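Local coordinates for protein MupZ (Pseudomonas fluorescens, PDB 6FXD) that probably acts as an epoxide hydrolase in mupirocin biosynthesis, working after a Rieske oxygenase in the cascade that creates oxygen heterocycles, at residues 51-60 / 73-84. Sequence-based numbering, arbitrary orientation.
Sequences TSKEPGCLYY and EVYSDAQGLLNH
The imidazole of His84 lies with Glu54 at one edge: ND1 donates to OE2 of Glu54 at 2.8 Å, in the ring plane and on the carboxylate's syn lone pair. Thr51 OG1 meets CE1 of His84 at the same rim, although this hydroxyl's hydrogen bond is to Phe47 O. Over one face of the imidazole, displaced toward the rim, sits the hydroxyl of Tyr75, which donates to Glu73 OE1 at 2.7 Å, in plane at the tyrosine's edge; Leu81 CA lies over the centre of one Tyr75 face. With CG anti to the backbone N (chi1 173°), His84 reaches the Tyr60 ring; the planes stand 58° apart, and Thr51 CG2 lies over one Tyr60 face, toward its rim. A water in the planes of both rings joins Tyr60 OH, His84 NE2 and Glu73 OE2. Were His84 an alanine, Glu54 OE2 would probably keep its bond from Asn87 but lose the imidazole's, and that water one hydrogen-bond partner. This cluster lies where helices 37-51 and 78-94 meet the antiparallel hairpin 57-65/68-75 of a ferredoxin-like alpha/beta fold, with strand 126-135 added as a fifth. A classic beta bulge interrupts the pairing: Leu58 N donates to Val74 O at 2.8 Å, Tyr59 N only weakly at 3.3 Å, while Val74 N returns a bond to Tyr59 O. Beta-branched Val74 suits an extended strand; its CB and CG2 lie 3.8 Å from Tyr59 CB on the same sheet face. Gly56 passes within 4.5 Å of Gly80, CA to CA, where either residue's CB would be tight. Beyond Tyr59 and Tyr60, a strand of the second subunit continues the sheet.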
loop_
_atom_site.group_PDB
_atom_site.type_symbol
_atom_site.label_atom_id
_atom_site.label_comp_id
_atom_site.label_asym_id
_atom_site.label_seq_id
_atom_site.Cartn_x
_atom_site.Cartn_y
_atom_site.Cartn_z
ATOM N N THR A 51 -5.578 12.660 -28.794
ATOM C CA THR A 51 -5.535 11.971 -27.504
ATOM C C THR A 51 -6.721 12.346 -26.624
ATOM O O THR A 51 -7.142 11.547 -25.783
ATOM C CB THR A 51 -4.200 12.297 -26.831
ATOM O OG1 THR A 51 -3.146 11.881 -27.696
ATOM C CG2 THR A 51 -4.062 11.599 -25.503
ATOM N N SER A 52 -7.308 13.523 -26.839
ATOM C CA SER A 52 -8.395 13.975 -25.978
ATOM C C SER A 52 -9.651 13.129 -26.106
ATOM O O SER A 52 -10.526 13.223 -25.237
ATOM C CB SER A 52 -8.749 15.443 -26.254
ATOM O OG SER A 52 -9.426 15.604 -27.487
ATOM N N LYS A 53 -9.762 12.311 -27.149
ATOM C CA LYS A 53 -10.904 11.430 -27.331
ATOM C C LYS A 53 -10.718 10.068 -26.669
ATOM O O LYS A 53 -11.610 9.222 -26.766
ATOM C CB LYS A 53 -11.196 11.267 -28.821
ATOM C CG LYS A 53 -11.666 12.565 -29.447
ATOM C CD LYS A 53 -10.821 12.960 -30.633
ATOM C CE LYS A 53 -11.540 12.611 -31.913
ATOM N NZ LYS A 53 -10.754 13.028 -33.098
ATOM N N GLU A 54 -9.585 9.835 -26.013
ATOM C CA GLU A 54 -9.347 8.565 -25.332
ATOM C C GLU A 54 -9.994 8.574 -23.953
ATOM O O GLU A 54 -9.593 9.382 -23.094
ATOM C CB GLU A 54 -7.852 8.314 -25.172
ATOM C CG GLU A 54 -7.093 8.201 -26.493
ATOM C CD GLU A 54 -5.587 8.208 -26.298
ATOM O OE1 GLU A 54 -5.119 7.964 -25.147
ATOM O OE2 GLU A 54 -4.873 8.443 -27.298
ATOM N N PRO A 55 -10.925 7.659 -23.670
ATOM C CA PRO A 55 -11.538 7.627 -22.331
ATOM C C PRO A 55 -10.544 7.419 -21.211
ATOM O O PRO A 55 -10.757 7.934 -20.106
ATOM C CB PRO A 55 -12.520 6.443 -22.421
ATOM C CG PRO A 55 -12.750 6.240 -23.861
ATOM C CD PRO A 55 -11.485 6.620 -24.554
ATOM N N GLY A 56 -9.467 6.684 -21.464
ATOM C CA GLY A 56 -8.481 6.369 -20.458
ATOM C C GLY A 56 -7.441 7.435 -20.202
ATOM O O GLY A 56 -6.619 7.281 -19.296
ATOM N N CYS A 57 -7.429 8.523 -20.965
ATOM C CA CYS A 57 -6.423 9.564 -20.793
ATOM C C CYS A 57 -6.944 10.645 -19.846
ATOM O O CYS A 57 -7.983 11.256 -20.105
ATOM C CB CYS A 57 -6.002 10.173 -22.130
ATOM S SG CYS A 57 -4.709 11.431 -21.887
ATOM N N LEU A 58 -6.224 10.864 -18.745
ATOM C CA LEU A 58 -6.593 11.858 -17.745
ATOM C C LEU A 58 -5.852 13.179 -17.897
ATOM O O LEU A 58 -6.374 14.218 -17.479
ATOM C CB LEU A 58 -6.324 11.305 -16.342
ATOM C CG LEU A 58 -6.946 9.943 -16.029
ATOM C CD1 LEU A 58 -6.485 9.444 -14.655
ATOM C CD2 LEU A 58 -8.463 9.995 -16.106
ATOM N N TYR A 59 -4.635 13.159 -18.434
ATOM C CA TYR A 59 -3.840 14.366 -18.600
ATOM C C TYR A 59 -2.875 14.135 -19.752
ATOM O O TYR A 59 -2.301 13.054 -19.869
ATOM C CB TYR A 59 -3.030 14.636 -17.334
ATOM C CG TYR A 59 -2.321 15.961 -17.311
ATOM C CD1 TYR A 59 -1.058 16.107 -17.880
ATOM C CD2 TYR A 59 -2.890 17.063 -16.681
ATOM C CE1 TYR A 59 -0.396 17.318 -17.857
ATOM C CE2 TYR A 59 -2.232 18.272 -16.646
ATOM C CZ TYR A 59 -0.986 18.397 -17.232
ATOM O OH TYR A 59 -0.332 19.604 -17.202
ATOM N N TYR A 60 -2.697 15.148 -20.600
ATOM C CA TYR A 60 -1.783 15.021 -21.736
ATOM C C TYR A 60 -1.289 16.432 -22.048
ATOM O O TYR A 60 -2.050 17.248 -22.588
ATOM C CB TYR A 60 -2.515 14.414 -22.925
ATOM C CG TYR A 60 -1.656 14.014 -24.099
ATOM C CD1 TYR A 60 -0.926 12.823 -24.094
ATOM C CD2 TYR A 60 -1.613 14.808 -25.241
ATOM C CE1 TYR A 60 -0.175 12.446 -25.205
ATOM C CE2 TYR A 60 -0.854 14.454 -26.328
ATOM C CZ TYR A 60 -0.147 13.276 -26.322
ATOM O OH TYR A 60 0.592 12.962 -27.438
ATOM N N GLU A 73 1.962 12.281 -19.783
ATOM C CA GLU A 73 0.796 11.511 -20.187
ATOM C C GLU A 73 0.334 10.703 -18.987
ATOM O O GLU A 73 1.076 9.851 -18.499
ATOM C CB GLU A 73 1.172 10.569 -21.326
ATOM C CG GLU A 73 2.090 11.193 -22.378
ATOM C CD GLU A 73 2.426 10.263 -23.532
ATOM O OE1 GLU A 73 1.901 9.127 -23.561
ATOM O OE2 GLU A 73 3.231 10.672 -24.399
ATOM N N VAL A 74 -0.885 10.942 -18.529
ATOM C CA VAL A 74 -1.427 10.255 -17.359
ATOM C C VAL A 74 -2.648 9.462 -17.797
ATOM O O VAL A 74 -3.582 10.030 -18.379
ATOM C CB VAL A 74 -1.767 11.241 -16.228
ATOM C CG1 VAL A 74 -2.255 10.468 -15.016
ATOM C CG2 VAL A 74 -0.534 12.094 -15.877
ATOM N N TYR A 75 -2.647 8.155 -17.515
ATOM C CA TYR A 75 -3.709 7.253 -17.932
ATOM C C TYR A 75 -4.309 6.575 -16.710
ATOM O O TYR A 75 -3.624 6.357 -15.713
ATOM C CB TYR A 75 -3.182 6.180 -18.906
ATOM C CG TYR A 75 -2.532 6.811 -20.116
ATOM C CD1 TYR A 75 -3.299 7.269 -21.187
ATOM C CD2 TYR A 75 -1.156 6.999 -20.170
ATOM C CE1 TYR A 75 -2.711 7.882 -22.278
ATOM C CE2 TYR A 75 -0.560 7.612 -21.249
ATOM C CZ TYR A 75 -1.334 8.040 -22.314
ATOM O OH TYR A 75 -0.739 8.651 -23.390
ATOM N N SER A 76 -5.593 6.233 -16.788
ATOM C CA SER A 76 -6.242 5.664 -15.610
ATOM C C SER A 76 -5.705 4.281 -15.249
ATOM O O SER A 76 -5.851 3.865 -14.093
ATOM C CB SER A 76 -7.764 5.671 -15.766
ATOM O OG SER A 76 -8.152 4.966 -16.923
ATOM N N ASP A 77 -5.122 3.559 -16.207
ATOM C CA ASP A 77 -4.494 2.264 -15.956
ATOM C C ASP A 77 -3.593 1.928 -17.142
ATOM O O ASP A 77 -3.488 2.698 -18.100
ATOM C CB ASP A 77 -5.540 1.176 -15.675
ATOM C CG ASP A 77 -6.552 1.007 -16.810
ATOM O OD1 ASP A 77 -6.276 1.420 -17.955
ATOM O OD2 ASP A 77 -7.630 0.435 -16.552
ATOM N N ALA A 78 -2.950 0.754 -17.074
ATOM C CA ALA A 78 -2.016 0.353 -18.121
ATOM C C ALA A 78 -2.723 0.221 -19.460
ATOM O O ALA A 78 -2.163 0.579 -20.503
ATOM C CB ALA A 78 -1.348 -0.973 -17.741
ATOM N N GLN A 79 -3.957 -0.289 -19.443
ATOM C CA GLN A 79 -4.734 -0.413 -20.669
ATOM C C GLN A 79 -4.928 0.937 -21.350
ATOM O O GLN A 79 -4.924 1.014 -22.583
ATOM C CB GLN A 79 -6.084 -1.066 -20.373
ATOM C CG GLN A 79 -6.858 -1.469 -21.628
ATOM C CD GLN A 79 -6.103 -2.456 -22.495
ATOM O OE1 GLN A 79 -5.674 -3.510 -22.030
ATOM N NE2 GLN A 79 -5.929 -2.111 -23.769
ATOM N N GLY A 80 -5.090 2.013 -20.577
ATOM C CA GLY A 80 -5.202 3.329 -21.191
ATOM C C GLY A 80 -3.968 3.702 -21.989
ATOM O O GLY A 80 -4.066 4.295 -23.070
ATOM N N LEU A 81 -2.784 3.386 -21.458
ATOM C CA LEU A 81 -1.550 3.682 -22.182
ATOM C C LEU A 81 -1.453 2.840 -23.448
ATOM O O LEU A 81 -1.071 3.347 -24.510
ATOM C CB LEU A 81 -0.324 3.518 -21.262
ATOM C CG LEU A 81 1.074 3.742 -21.861
ATOM C CD1 LEU A 81 1.165 5.021 -22.694
ATOM C CD2 LEU A 81 2.162 3.745 -20.775
ATOM N N LEU A 82 -1.825 1.561 -23.366
ATOM C CA LEU A 82 -1.835 0.731 -24.565
ATOM C C LEU A 82 -2.833 1.264 -25.588
ATOM O O LEU A 82 -2.553 1.247 -26.793
ATOM C CB LEU A 82 -2.110 -0.729 -24.201
ATOM C CG LEU A 82 -1.060 -1.319 -23.237
ATOM C CD1 LEU A 82 -1.377 -2.747 -22.790
ATOM C CD2 LEU A 82 0.355 -1.213 -23.825
ATOM N N ASN A 83 -4.005 1.730 -25.135
ATOM C CA ASN A 83 -4.971 2.273 -26.088
ATOM C C ASN A 83 -4.409 3.498 -26.783
ATOM O O ASN A 83 -4.685 3.724 -27.969
ATOM C CB ASN A 83 -6.296 2.633 -25.414
ATOM C CG ASN A 83 -7.062 1.432 -24.939
ATOM O OD1 ASN A 83 -6.806 0.309 -25.366
ATOM N ND2 ASN A 83 -8.040 1.664 -24.071
ATOM N N HIS A 84 -3.628 4.308 -26.059
ATOM C CA HIS A 84 -3.026 5.499 -26.660
ATOM C C HIS A 84 -2.028 5.124 -27.746
ATOM O O HIS A 84 -1.991 5.748 -28.819
ATOM C CB HIS A 84 -2.320 6.322 -25.580
ATOM C CG HIS A 84 -1.537 7.483 -26.116
ATOM N ND1 HIS A 84 -2.144 8.605 -26.645
ATOM C CD2 HIS A 84 -0.203 7.708 -26.181
ATOM C CE1 HIS A 84 -1.215 9.466 -27.022
ATOM N NE2 HIS A 84 -0.030 8.950 -26.746
HETATM O O HOH W 1 -6.018 6.168 -23.404
HETATM O O HOH W 2 -8.421 5.060 -23.575
HETATM O O HOH W 3 2.256 10.607 -27.102
#